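SusD superfamily protein (Parabacteroides distasonis, PDB 3OTN) is probably an outer-membrane nutrient-binding protein of the SusD family, thought to capture carbohydrate at the cell surface. Local coordinates at residues L48-G53 and K65-L70; A96-G101 and Q143-E148; A192-V197 and A217-E222; D299-E304 and R414-C419. One frame throughout, in Å; residues are numbered along the deposited sequence. Where two conformers were deposited one is given.

Contact 1 (L48-G53 and K65-L70). With EDO (1,2-ethanediol), chain L.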
loop_
_atom_site.group_PDB
_atom_site.type_symbol
_atom_site.label_atom_id
_atom_site.label_comp_id
_atom_site.label_asym_id
_atom_site.label_seq_id
_atom_site.Cartn_x
_atom_site.Cartn_y
_atom_site.Cartn_z
ATOM N N LEU A 48 -3.382 -2.079 7.663
ATOM C CA LEU A 48 -1.971 -2.271 7.349
ATOM C C LEU A 48 -1.037 -1.344 8.113
ATOM O O LEU A 48 0.167 -1.463 7.976
ATOM C CB LEU A 48 -1.746 -2.136 5.847
ATOM C CG LEU A 48 -2.617 -3.006 4.920
ATOM C CD1 LEU A 48 -2.296 -2.688 3.469
ATOM C CD2 LEU A 48 -2.449 -4.487 5.191
ATOM N N GLU A 49 -1.583 -0.429 8.907
ATOM C CA GLU A 49 -0.777 0.429 9.779
ATOM C C GLU A 49 -0.898 0.119 11.245
ATOM O O GLU A 49 0.004 0.457 12.031
ATOM C CB GLU A 49 -1.130 1.900 9.542
ATOM C CG GLU A 49 -0.892 2.361 8.063
ATOM C CD GLU A 49 0.556 2.225 7.613
ATOM O OE1 GLU A 49 1.495 2.385 8.437
ATOM O OE2 GLU A 49 0.777 1.965 6.417
ATOM N N TYR A 50 -2.001 -0.490 11.642
ATOM C CA TYR A 50 -2.240 -0.686 13.090
ATOM C C TYR A 50 -1.417 -1.750 13.764
ATOM O O TYR A 50 -1.321 -1.721 15.003
ATOM C CB TYR A 50 -3.720 -0.869 13.381
ATOM C CG TYR A 50 -4.567 0.392 13.433
ATOM C CD1 TYR A 50 -4.018 1.679 13.477
ATOM C CD2 TYR A 50 -5.951 0.280 13.550
ATOM C CE1 TYR A 50 -4.839 2.792 13.622
ATOM C CE2 TYR A 50 -6.763 1.387 13.664
ATOM C CZ TYR A 50 -6.203 2.640 13.687
ATOM O OH TYR A 50 -7.058 3.717 13.837
HETATM N N MSE A 51 -0.754 -2.640 13.022
HETATM C CA MSE A 51 0.059 -3.655 13.666
HETATM C C MSE A 51 1.554 -3.398 13.599
HETATM O O MSE A 51 2.302 -4.146 14.211
HETATM C CB MSE A 51 -0.233 -5.054 13.139
HETATM C CG MSE A 51 -1.638 -5.553 13.452
HETATM SE SE MSE A 51 -1.959 -5.774 15.358
HETATM C CE MSE A 51 -0.372 -6.458 16.064
ATOM N N THR A 52 1.991 -2.324 12.939
ATOM C CA THR A 52 3.407 -2.030 12.857
ATOM C C THR A 52 4.012 -1.649 14.191
ATOM O O THR A 52 5.219 -1.774 14.352
ATOM C CB THR A 52 3.758 -0.871 11.887
ATOM O OG1 THR A 52 3.248 0.358 12.410
ATOM C CG2 THR A 52 3.205 -1.108 10.485
ATOM N N GLY A 53 3.194 -1.155 15.123
ATOM C CA GLY A 53 3.692 -0.558 16.350
ATOM C C GLY A 53 4.230 0.864 16.216
ATOM O O GLY A 53 4.767 1.426 17.188
ATOM N N LYS A 65 -7.728 -0.192 19.528
ATOM C CA LYS A 65 -7.582 -0.980 20.763
ATOM C C LYS A 65 -7.337 -2.477 20.568
ATOM O O LYS A 65 -6.451 -3.018 21.214
ATOM C CB LYS A 65 -8.788 -0.804 21.717
ATOM N N ASP A 66 -8.138 -3.145 19.727
ATOM C CA ASP A 66 -7.933 -4.592 19.431
ATOM C C ASP A 66 -6.462 -4.868 18.991
ATOM O O ASP A 66 -5.837 -5.842 19.411
ATOM C CB ASP A 66 -8.827 -5.071 18.279
ATOM C CG ASP A 66 -10.226 -5.480 18.696
ATOM O OD1 ASP A 66 -10.673 -5.176 19.816
ATOM O OD2 ASP A 66 -10.895 -6.082 17.824
ATOM N N PHE A 67 -5.956 -4.002 18.127
ATOM C CA PHE A 67 -4.626 -4.132 17.536
ATOM C C PHE A 67 -3.561 -3.832 18.599
ATOM O O PHE A 67 -2.630 -4.609 18.761
ATOM C CB PHE A 67 -4.475 -3.229 16.305
ATOM C CG PHE A 67 -5.507 -3.507 15.228
ATOM C CD1 PHE A 67 -6.744 -2.913 15.289
ATOM C CD2 PHE A 67 -5.259 -4.406 14.208
ATOM C CE1 PHE A 67 -7.727 -3.167 14.351
ATOM C CE2 PHE A 67 -6.250 -4.687 13.252
ATOM C CZ PHE A 67 -7.482 -4.039 13.326
ATOM N N GLN A 68 -3.723 -2.734 19.341
ATOM C CA GLN A 68 -2.809 -2.442 20.482
ATOM C C GLN A 68 -2.741 -3.535 21.544
ATOM O O GLN A 68 -1.680 -3.793 22.119
ATOM C CB GLN A 68 -3.185 -1.126 21.177
ATOM C CG GLN A 68 -2.095 -0.591 22.088
ATOM C CD GLN A 68 -2.396 0.812 22.582
ATOM O OE1 GLN A 68 -3.490 1.077 23.058
ATOM N NE2 GLN A 68 -1.421 1.717 22.463
ATOM N N ASP A 69 -3.882 -4.152 21.822
ATOM C CA ASP A 69 -3.972 -5.139 22.885
ATOM C C ASP A 69 -3.608 -6.553 22.449
ATOM O O ASP A 69 -3.618 -7.473 23.278
ATOM C CB ASP A 69 -5.382 -5.134 23.485
ATOM C CG ASP A 69 -5.686 -3.859 24.264
ATOM O OD1 ASP A 69 -4.742 -3.114 24.599
ATOM O OD2 ASP A 69 -6.872 -3.619 24.536
ATOM N N LEU A 70 -3.294 -6.734 21.167
ATOM C CA LEU A 70 -3.129 -8.072 20.605
ATOM C C LEU A 70 -4.367 -8.939 20.893
ATOM O O LEU A 70 -4.259 -10.070 21.379
ATOM C CB LEU A 70 -1.823 -8.706 21.092
ATOM C CG LEU A 70 -0.670 -8.724 20.085
ATOM C CD1 LEU A 70 -0.339 -7.377 19.522
ATOM C CD2 LEU A 70 0.547 -9.355 20.767
HETATM C C1 EDO L . -5.268 -12.963 18.643
HETATM O O1 EDO L . -5.388 -11.551 18.516
HETATM C C2 EDO L . -5.364 -13.326 20.107
HETATM O O2 EDO L . -4.165 -12.860 20.711
#
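Phe67, on the last turn of the short helix 64-68, packs its ring against Tyr50 and the selenomethionine Met51, so that a helix ending in a Schellman motif is set against the loop between strands 42-43 and 55-56. The side chain of Phe67 leaves the helix toward that loop, with CG anti to its carbonyl carbon (chi1 -58°). One face of the ring receives Tyr50 CB, which lies 4.1 Å from the centroid of the Phe67 ring and 28° off its normal, a CH-pi contact. The tyrosine ring itself is inclined at 54° to that of Phe67, with Tyr50 CD2 3.7 Å from Phe67 CD1; its hydroxyl runs on to the carbonyl of Ser284. Met51 comes to the edge of the same ring: Met51 SE lies near the ring plane, 5.1 Å from the Phe67 centroid, a Met-aromatic contact made at the rim. Its chain, bent at chi2 and chi3, also brings SE to 3.7 Å from Phe67 CB. Past the helix end, Leu70 takes a positive phi and its amide bonds back to Phe67 O. The carbonyl of Leu70 accepts a hydrogen bond from a 1,2-ethanediol molecule, probably a remnant of crystallisation, which also binds Val72 O. On the loop side, Trp425 of helix 424-431 touches Met51. Beyond the selenium the methyl group reaches the leucine, Met51 CE lying 3.6 Å from Leu70 CD1.

Contact 2 (A96-G101 and Q143-E148). With EDO (1,2-ethanediol), chain M.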
loop_
_atom_site.group_PDB
_atom_site.type_symbol
_atom_site.label_atom_id
_atom_site.label_comp_id
_atom_site.label_asym_id
_atom_site.label_seq_id
_atom_site.Cartn_x
_atom_site.Cartn_y
_atom_site.Cartn_z
ATOM N N ALA A 96 -14.965 -10.157 -16.813
ATOM C CA ALA A 96 -14.314 -9.322 -17.821
ATOM C C ALA A 96 -13.432 -10.153 -18.777
ATOM O O ALA A 96 -13.523 -10.002 -20.009
ATOM C CB ALA A 96 -13.457 -8.211 -17.114
ATOM N N LEU A 97 -12.610 -11.049 -18.223
ATOM C CA LEU A 97 -11.739 -11.888 -19.042
ATOM C C LEU A 97 -12.537 -12.876 -19.891
ATOM O O LEU A 97 -12.165 -13.135 -21.037
ATOM C CB LEU A 97 -10.680 -12.602 -18.210
ATOM C CG LEU A 97 -9.566 -11.723 -17.613
ATOM C CD1 LEU A 97 -8.737 -12.448 -16.516
ATOM C CD2 LEU A 97 -8.710 -11.144 -18.714
ATOM N N GLN A 98 -13.625 -13.419 -19.352
ATOM C CA GLN A 98 -14.470 -14.344 -20.133
ATOM C C GLN A 98 -15.096 -13.599 -21.302
ATOM O O GLN A 98 -15.001 -14.047 -22.435
ATOM C CB GLN A 98 -15.574 -14.953 -19.290
ATOM C CG GLN A 98 -16.442 -15.963 -20.052
ATOM C CD GLN A 98 -17.753 -16.290 -19.361
ATOM O OE1 GLN A 98 -18.613 -15.421 -19.175
ATOM N NE2 GLN A 98 -17.938 -17.555 -19.030
ATOM N N LYS A 99 -15.666 -12.420 -21.037
ATOM C CA LYS A 99 -16.324 -11.654 -22.099
ATOM C C LYS A 99 -15.339 -11.063 -23.121
ATOM O O LYS A 99 -15.597 -11.109 -24.343
ATOM C CB LYS A 99 -17.283 -10.604 -21.540
ATOM C CG LYS A 99 -18.478 -11.174 -20.695
ATOM C CD LYS A 99 -19.406 -12.019 -21.561
ATOM C CE LYS A 99 -20.753 -12.360 -20.886
ATOM N NZ LYS A 99 -21.242 -13.647 -21.473
ATOM N N LEU A 100 -14.202 -10.553 -22.657
ATOM C CA LEU A 100 -13.161 -10.040 -23.581
ATOM C C LEU A 100 -12.674 -11.087 -24.597
ATOM O O LEU A 100 -12.366 -10.743 -25.746
ATOM C CB LEU A 100 -11.983 -9.418 -22.830
ATOM C CG LEU A 100 -12.322 -8.056 -22.191
ATOM C CD1 LEU A 100 -11.273 -7.661 -21.131
ATOM C CD2 LEU A 100 -12.472 -6.948 -23.257
ATOM N N GLY A 101 -12.616 -12.354 -24.177
ATOM C CA GLY A 101 -12.228 -13.461 -25.045
ATOM C C GLY A 101 -13.241 -13.819 -26.112
ATOM O O GLY A 101 -12.909 -14.540 -27.034
ATOM N N GLN A 143 -18.765 -17.113 -11.439
ATOM C CA GLN A 143 -19.471 -17.780 -10.328
ATOM C C GLN A 143 -20.464 -18.846 -10.739
ATOM O O GLN A 143 -20.546 -19.879 -10.083
ATOM C CB GLN A 143 -20.163 -16.763 -9.412
ATOM C CG GLN A 143 -19.194 -15.883 -8.647
ATOM C CD GLN A 143 -19.894 -14.963 -7.654
ATOM O OE1 GLN A 143 -21.045 -15.194 -7.269
ATOM N NE2 GLN A 143 -19.191 -13.923 -7.220
ATOM N N SER A 144 -21.211 -18.600 -11.815
ATOM C CA SER A 144 -22.186 -19.573 -12.320
ATOM C C SER A 144 -21.534 -20.865 -12.835
ATOM O O SER A 144 -22.194 -21.887 -12.916
ATOM C CB SER A 144 -23.094 -18.956 -13.417
ATOM O OG SER A 144 -22.402 -18.666 -14.645
ATOM N N GLU A 145 -20.244 -20.820 -13.164
ATOM C CA GLU A 145 -19.535 -21.998 -13.679
ATOM C C GLU A 145 -18.684 -22.685 -12.625
ATOM O O GLU A 145 -18.011 -23.653 -12.940
ATOM C CB GLU A 145 -18.689 -21.619 -14.888
ATOM C CG GLU A 145 -19.539 -21.150 -16.049
ATOM C CD GLU A 145 -18.724 -20.744 -17.261
ATOM O OE1 GLU A 145 -17.541 -21.139 -17.364
ATOM O OE2 GLU A 145 -19.282 -20.021 -18.117
ATOM N N LEU A 146 -18.704 -22.186 -11.393
ATOM C CA LEU A 146 -18.140 -22.922 -10.249
ATOM C C LEU A 146 -19.042 -24.119 -9.922
ATOM O O LEU A 146 -20.286 -24.030 -9.983
ATOM C CB LEU A 146 -18.021 -22.025 -9.000
ATOM C CG LEU A 146 -16.970 -20.926 -9.048
ATOM C CD1 LEU A 146 -17.140 -19.954 -7.890
ATOM C CD2 LEU A 146 -15.572 -21.541 -9.064
ATOM N N GLY A 147 -18.404 -25.229 -9.574
ATOM C CA GLY A 147 -19.110 -26.446 -9.191
ATOM C C GLY A 147 -19.811 -26.376 -7.838
ATOM O O GLY A 147 -20.921 -26.904 -7.686
ATOM N N GLU A 148 -19.156 -25.759 -6.857
ATOM C CA GLU A 148 -19.690 -25.643 -5.492
ATOM C C GLU A 148 -19.277 -24.275 -4.944
ATOM O O GLU A 148 -18.093 -23.938 -4.942
ATOM C CB GLU A 148 -19.181 -26.805 -4.596
ATOM C CG GLU A 148 -19.556 -26.715 -3.084
ATOM C CD GLU A 148 -21.053 -26.466 -2.814
ATOM O OE1 GLU A 148 -21.889 -27.309 -3.215
ATOM O OE2 GLU A 148 -21.391 -25.431 -2.184
HETATM C C1 EDO M . -15.323 -14.662 -6.776
HETATM O O1 EDO M . -16.348 -15.149 -7.661
HETATM C C2 EDO M . -15.814 -13.557 -5.857
HETATM O O2 EDO M . -16.845 -13.952 -4.935
#
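Gln98 and Glu145 meet from opposite directions, each reaching out with an extended side chain to bridge backbones whose CA atoms stay 11.2 Å apart. In Gln98 the CG atom is anti to the backbone N (chi1 -178°) and chi2 is also near trans, which carries the amide well clear of its helix. Glu145 starts differently, with CG anti to the carbonyl carbon, and then runs straight through chi2 to its carboxylate. Gln98 NE2 donates to Glu145 OE2 over 3.0 Å, but the bond is weak: the angle at the hydrogen is only 123°, and the amide and carboxylate planes are turned 44° from each other. Glu145 OE1 stands farther off, 4.0 Å from Gln98 NE2, so one carboxylate oxygen carries the link. The contact thus joins the C-terminal end of helix 79-100 to a 3-10 turn, residues 143-145, in the connection between helices 108-133 and 156-172, at the surface of the protein. Val142, just before that turn, also touches the side chain of Gln98. Two residues back from Glu145, Gln143 has an extended chain of its own, and its NE2 gives a weak hydrogen bond of 3.1 Å to O1 of a bound 1,2-ethanediol.

Contact 3 (A192-V197 and A217-E222)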
loop_
_atom_site.group_PDB
_atom_site.type_symbol
_atom_site.label_atom_id
_atom_site.label_comp_id
_atom_site.label_asym_id
_atom_site.label_seq_id
_atom_site.Cartn_x
_atom_site.Cartn_y
_atom_site.Cartn_z
ATOM N N ALA A 192 6.324 -3.212 -11.645
ATOM C CA ALA A 192 6.414 -2.859 -10.208
ATOM C C ALA A 192 5.748 -3.931 -9.339
ATOM O O ALA A 192 6.311 -4.379 -8.339
ATOM C CB ALA A 192 5.790 -1.487 -9.944
ATOM N N LEU A 193 4.549 -4.349 -9.728
ATOM C CA LEU A 193 3.846 -5.391 -9.019
ATOM C C LEU A 193 4.584 -6.709 -9.082
ATOM O O LEU A 193 4.725 -7.372 -8.049
ATOM C CB LEU A 193 2.428 -5.592 -9.556
ATOM C CG LEU A 193 1.593 -6.682 -8.864
ATOM C CD1 LEU A 193 1.581 -6.502 -7.328
ATOM C CD2 LEU A 193 0.181 -6.693 -9.440
ATOM N N LEU A 194 5.056 -7.088 -10.277
ATOM C CA LEU A 194 5.747 -8.365 -10.440
ATOM C C LEU A 194 7.101 -8.350 -9.688
ATOM O O LEU A 194 7.491 -9.370 -9.106
ATOM C CB LEU A 194 5.881 -8.769 -11.917
ATOM C CG LEU A 194 6.493 -10.139 -12.225
ATOM C CD1 LEU A 194 5.830 -11.259 -11.425
ATOM C CD2 LEU A 194 6.431 -10.448 -13.719
ATOM N N ALA A 195 7.780 -7.201 -9.626
ATOM C CA ALA A 195 8.975 -7.093 -8.767
ATOM C C ALA A 195 8.637 -7.441 -7.294
ATOM O O ALA A 195 9.336 -8.197 -6.626
ATOM C CB ALA A 195 9.604 -5.693 -8.856
ATOM N N ASP A 196 7.546 -6.885 -6.827
ATOM C CA ASP A 196 7.106 -7.041 -5.462
ATOM C C ASP A 196 6.655 -8.498 -5.211
ATOM O O ASP A 196 6.972 -9.089 -4.148
ATOM C CB ASP A 196 5.975 -6.037 -5.195
ATOM C CG ASP A 196 5.726 -5.766 -3.712
ATOM O OD1 ASP A 196 6.373 -6.370 -2.844
ATOM O OD2 ASP A 196 4.819 -4.950 -3.417
ATOM N N VAL A 197 5.930 -9.069 -6.173
ATOM C CA VAL A 197 5.513 -10.467 -6.101
ATOM C C VAL A 197 6.704 -11.413 -5.929
ATOM O O VAL A 197 6.735 -12.207 -5.013
ATOM C CB VAL A 197 4.639 -10.867 -7.319
ATOM C CG1 VAL A 197 4.488 -12.379 -7.431
ATOM C CG2 VAL A 197 3.257 -10.155 -7.208
ATOM N N ALA A 217 14.575 -8.365 -9.276
ATOM C CA ALA A 217 15.542 -7.352 -9.706
ATOM C C ALA A 217 15.446 -7.037 -11.221
ATOM O O ALA A 217 15.562 -5.871 -11.592
ATOM C CB ALA A 217 16.998 -7.760 -9.308
ATOM N N LYS A 218 15.186 -8.056 -12.056
ATOM C CA LYS A 218 15.005 -7.886 -13.502
ATOM C C LYS A 218 13.894 -6.862 -13.789
ATOM O O LYS A 218 14.041 -5.962 -14.642
ATOM C CB LYS A 218 14.649 -9.245 -14.161
ATOM C CG LYS A 218 14.742 -9.283 -15.691
ATOM C CD LYS A 218 14.032 -10.506 -16.340
ATOM C CE LYS A 218 14.706 -11.862 -16.044
ATOM N NZ LYS A 218 13.948 -13.064 -16.592
ATOM N N ARG A 219 12.771 -7.019 -13.085
ATOM C CA ARG A 219 11.606 -6.174 -13.326
ATOM C C ARG A 219 11.784 -4.744 -12.869
ATOM O O ARG A 219 11.445 -3.833 -13.594
ATOM C CB ARG A 219 10.327 -6.752 -12.721
ATOM C CG ARG A 219 9.623 -7.767 -13.615
ATOM C CD ARG A 219 10.465 -8.905 -13.974
ATOM N NE ARG A 219 9.813 -9.871 -14.836
ATOM C CZ ARG A 219 10.185 -11.147 -14.936
ATOM N NH1 ARG A 219 11.205 -11.625 -14.228
ATOM N NH2 ARG A 219 9.546 -11.947 -15.773
ATOM N N SER A 220 12.272 -4.560 -11.651
ATOM C CA SER A 220 12.520 -3.208 -11.141
ATOM C C SER A 220 13.585 -2.484 -11.976
ATOM O O SER A 220 13.459 -1.265 -12.209
ATOM C CB SER A 220 12.843 -3.242 -9.636
ATOM O OG SER A 220 13.834 -4.210 -9.366
ATOM N N LEU A 221 14.615 -3.222 -12.437
ATOM C CA LEU A 221 15.649 -2.651 -13.302
ATOM C C LEU A 221 15.055 -2.179 -14.628
ATOM O O LEU A 221 15.431 -1.108 -15.113
ATOM C CB LEU A 221 16.782 -3.630 -13.589
ATOM C CG LEU A 221 18.037 -3.043 -14.251
ATOM C CD1 LEU A 221 18.604 -1.908 -13.443
ATOM C CD2 LEU A 221 19.087 -4.139 -14.403
ATOM N N GLU A 222 14.113 -2.950 -15.185
ATOM C CA GLU A 222 13.406 -2.538 -16.414
ATOM C C GLU A 222 12.715 -1.188 -16.208
ATOM O O GLU A 222 12.793 -0.311 -17.086
ATOM C CB GLU A 222 12.424 -3.626 -16.917
ATOM C CG GLU A 222 13.136 -4.817 -17.631
ATOM C CD GLU A 222 12.275 -6.094 -17.831
ATOM O OE1 GLU A 222 11.098 -6.127 -17.470
ATOM O OE2 GLU A 222 12.793 -7.104 -18.363
#
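Leu194 and Arg219 cross at a slant between two helices, 187-202 and 210-225, which form an antiparallel helical hairpin in the alpha-helical part of this SusD-family protein. The axes of segments 192-197 and 217-222 run at 154° to each other and approach to 7.9 Å. The close spacing is consistent with what lies at the interface, the methyl of Ala195 facing the CB atoms of two successive residues of the opposing helix: Ala195 CB lies 4.1 Å from Arg219 CB and the same distance from Ser220 CB.

Beside this point Leu194 has its CG anti to the backbone N (chi1 -176°), which sends its branched end along the arginine. Leu194 CD2 approaches Arg219 NE to 3.6 Å and lies obliquely to the guanidinium, while Leu194 CG rests against the methylene Arg219 CG. The arginine chain is bent at chi2 (58°) and then runs extended through chi3, so its aliphatic part covers the leucine while its polar end passes on to acidic partners. Glu172 of helix 156-172 pairs with Arg219 NE, and Glu215, one turn earlier on the same helix, with Arg219 NH1; two carboxylates thus hold this buried guanidinium. An alanine in place of Arg219 is likely to leave Glu172 without its salt-bridge mate and to uncover the flank of Leu194.

Helix 360-375 also borders the pair, with Val363 and Tyr367 touching Ser220. At the closest backbone approach, where the CA atoms of Ala195 and Arg219 are 5.3 Å apart, Arg219 CB also lies 4.0 Å from Ala195 N.

Contact 4 (D299-E304 and R414-C419)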
loop_
_atom_site.group_PDB
_atom_site.type_symbol
_atom_site.label_atom_id
_atom_site.label_comp_id
_atom_site.label_asym_id
_atom_site.label_seq_id
_atom_site.Cartn_x
_atom_site.Cartn_y
_atom_site.Cartn_z
ATOM N N ASP A 299 17.763 14.703 9.603
ATOM C CA ASP A 299 16.933 14.198 8.476
ATOM C C ASP A 299 15.892 15.262 8.065
ATOM O O ASP A 299 15.127 15.762 8.905
ATOM C CB ASP A 299 16.258 12.892 8.897
ATOM C CG ASP A 299 15.755 12.059 7.724
ATOM O OD1 ASP A 299 15.054 12.601 6.869
ATOM O OD2 ASP A 299 16.013 10.832 7.702
ATOM N N LYS A 300 15.869 15.634 6.788
ATOM C CA LYS A 300 14.835 16.532 6.283
ATOM C C LYS A 300 13.409 16.037 6.579
ATOM O O LYS A 300 12.515 16.847 6.816
ATOM C CB LYS A 300 15.000 16.778 4.792
ATOM C CG LYS A 300 14.022 17.780 4.211
ATOM C CD LYS A 300 14.388 18.164 2.776
ATOM C CE LYS A 300 13.413 19.169 2.167
ATOM N NZ LYS A 300 13.839 19.609 0.837
ATOM N N ARG A 301 13.192 14.720 6.568
ATOM C CA ARG A 301 11.850 14.169 6.758
ATOM C C ARG A 301 11.231 14.518 8.112
ATOM O O ARG A 301 9.989 14.602 8.222
ATOM C CB ARG A 301 11.856 12.647 6.528
ATOM C CG ARG A 301 12.117 12.304 5.034
ATOM C CD ARG A 301 12.556 10.892 4.718
ATOM N NE ARG A 301 13.834 10.500 5.309
ATOM C CZ ARG A 301 14.575 9.471 4.892
ATOM N NH1 ARG A 301 14.165 8.669 3.897
ATOM N NH2 ARG A 301 15.725 9.210 5.504
ATOM N N THR A 302 12.082 14.744 9.126
ATOM C CA THR A 302 11.603 15.129 10.459
ATOM C C THR A 302 11.618 16.649 10.710
ATOM O O THR A 302 11.342 17.103 11.824
ATOM C CB THR A 302 12.393 14.385 11.574
ATOM O OG1 THR A 302 13.794 14.603 11.363
ATOM C CG2 THR A 302 12.065 12.890 11.528
ATOM N N GLU A 303 11.906 17.442 9.688
ATOM C CA GLU A 303 11.775 18.897 9.821
ATOM C C GLU A 303 10.294 19.257 9.758
ATOM O O GLU A 303 9.493 18.567 9.095
ATOM C CB GLU A 303 12.565 19.637 8.750
ATOM C CG GLU A 303 14.060 19.389 8.858
ATOM C CD GLU A 303 14.874 20.114 7.787
ATOM O OE1 GLU A 303 14.292 20.841 6.949
ATOM O OE2 GLU A 303 16.110 19.931 7.794
ATOM N N GLU A 304 9.944 20.318 10.469
ATOM C CA GLU A 304 8.552 20.733 10.614
ATOM C C GLU A 304 7.892 20.873 9.251
ATOM O O GLU A 304 8.421 21.545 8.373
ATOM C CB GLU A 304 8.459 22.065 11.365
ATOM C CG GLU A 304 7.028 22.591 11.603
ATOM C CD GLU A 304 6.167 21.682 12.502
ATOM O OE1 GLU A 304 6.710 20.949 13.345
ATOM O OE2 GLU A 304 4.928 21.775 12.372
ATOM N N ARG A 414 13.351 2.249 3.528
ATOM C CA ARG A 414 11.983 1.841 3.331
ATOM C C ARG A 414 11.109 2.338 4.492
ATOM O O ARG A 414 10.019 2.865 4.259
ATOM C CB ARG A 414 11.863 0.333 3.169
ATOM C CG ARG A 414 12.439 -0.169 1.826
ATOM C CD ARG A 414 12.142 -1.664 1.626
ATOM N NE ARG A 414 10.713 -1.826 1.422
ATOM C CZ ARG A 414 10.073 -1.568 0.298
ATOM N NH1 ARG A 414 10.725 -1.217 -0.803
ATOM N NH2 ARG A 414 8.761 -1.700 0.257
ATOM N N TYR A 415 11.567 2.136 5.731
ATOM C CA TYR A 415 10.818 2.603 6.885
ATOM C C TYR A 415 10.695 4.138 6.844
ATOM O O TYR A 415 9.602 4.693 6.973
ATOM C CB TYR A 415 11.485 2.210 8.204
ATOM C CG TYR A 415 11.142 0.808 8.711
ATOM C CD1 TYR A 415 11.586 -0.336 8.046
ATOM C CD2 TYR A 415 10.427 0.636 9.891
ATOM C CE1 TYR A 415 11.320 -1.621 8.538
ATOM C CE2 TYR A 415 10.154 -0.627 10.382
ATOM C CZ TYR A 415 10.605 -1.744 9.725
ATOM O OH TYR A 415 10.296 -2.973 10.232
ATOM N N PHE A 416 11.822 4.805 6.649
ATOM C CA PHE A 416 11.864 6.249 6.762
ATOM C C PHE A 416 11.193 6.982 5.612
ATOM O O PHE A 416 10.540 8.008 5.860
ATOM C CB PHE A 416 13.275 6.758 6.960
ATOM C CG PHE A 416 13.947 6.254 8.253
ATOM C CD1 PHE A 416 13.278 6.288 9.485
ATOM C CD2 PHE A 416 15.245 5.806 8.227
ATOM C CE1 PHE A 416 13.918 5.839 10.660
ATOM C CE2 PHE A 416 15.891 5.361 9.395
ATOM C CZ PHE A 416 15.216 5.387 10.605
ATOM N N ASP A 417 11.384 6.507 4.387
ATOM C CA ASP A 417 10.870 7.185 3.196
ATOM C C ASP A 417 9.445 6.786 2.844
ATOM O O ASP A 417 8.660 7.626 2.373
ATOM C CB ASP A 417 11.773 6.949 1.974
ATOM C CG ASP A 417 12.028 8.216 1.188
ATOM O OD1 ASP A 417 12.566 9.141 1.827
ATOM O OD2 ASP A 417 11.679 8.298 -0.024
ATOM N N LEU A 418 9.118 5.509 3.054
ATOM C CA LEU A 418 7.786 4.998 2.727
ATOM C C LEU A 418 6.804 4.875 3.911
ATOM O O LEU A 418 5.766 4.224 3.794
ATOM C CB LEU A 418 7.923 3.650 2.011
ATOM C CG LEU A 418 8.968 3.635 0.874
ATOM C CD1 LEU A 418 9.078 2.226 0.296
ATOM C CD2 LEU A 418 8.571 4.648 -0.206
ATOM N N CYS A 419 7.107 5.483 5.052
ATOM C CA CYS A 419 6.241 5.322 6.207
ATOM C C CYS A 419 4.809 5.776 5.944
ATOM O O CYS A 419 4.593 6.794 5.296
ATOM C CB CYS A 419 6.779 6.086 7.420
ATOM S SG CYS A 419 7.170 7.857 7.126
#
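Arg301 lays its guanidinium over the CB of Phe416 and turns one edge to Asp417, meeting the last turn of helix 403-418 by both apolar and charged contacts. Phe416 CB stands above the centre of the guanidinium, 3.7 Å from Arg301 CZ, while the phenyl ring leads away from the arginine. The salt bridge runs from Arg301 NH1 to Asp417 OD1 at 2.7 Å; it is somewhat bent, at 141°, and the carboxylate oxygen is met on its anti side, with the two flat groups turned 66° apart.

What positions the arginine is Asp299, two residues earlier. It takes the guanidinium side-on with both oxygens and their syn lone pairs: Arg301 NE donates to Asp299 OD1 at 2.9 Å, and Arg301 NH2 to Asp299 OD2 at 2.7 Å. Asp299 OD1 also accepts from the backbone N of Arg301 at 2.8 Å, closing an Asx turn at the start of the 3-10 segment 300-302. The bend at chi3 (-62°) fits the arginine between the two acids, and this grip probably fixes its rotation. A methionine in place of Arg301 would probably leave both Asp299 and Asp417 without this shared cationic partner, in a buried setting.

Farther out, Arg392 pairs with Asp417 OD2, and Gln413 adds a hydrogen bond to Arg301 NH1. The salt-bridge network thus ties the connection between helix 289-292 and strand 308-312 to the C-terminal end of helix 403-418, whose Asp417 side chain also touches Thr361 of helix 360-375.

In the fold
From the N terminus the four contacts follow in series, with no nesting or crossing. Contact 1 closes a short loop of 11 intervening residues that contains strand 55-56. Contact 2 closes one of 41 residues, largely helix 108-133, and lies at the periphery, its centre 29 Å from that of the chain. Contact 3 joins two consecutive helices across 19 residues. Contact 4 spans 109 residues of mixed helix and strand in the later part of the chain. It comes near both contact 1 and contact 3, with nearest atoms about 5 and 6 Å away. Helix 424-431 touches side chains of contacts 1 and 4, and helix 360-375 those of contacts 3 and 4.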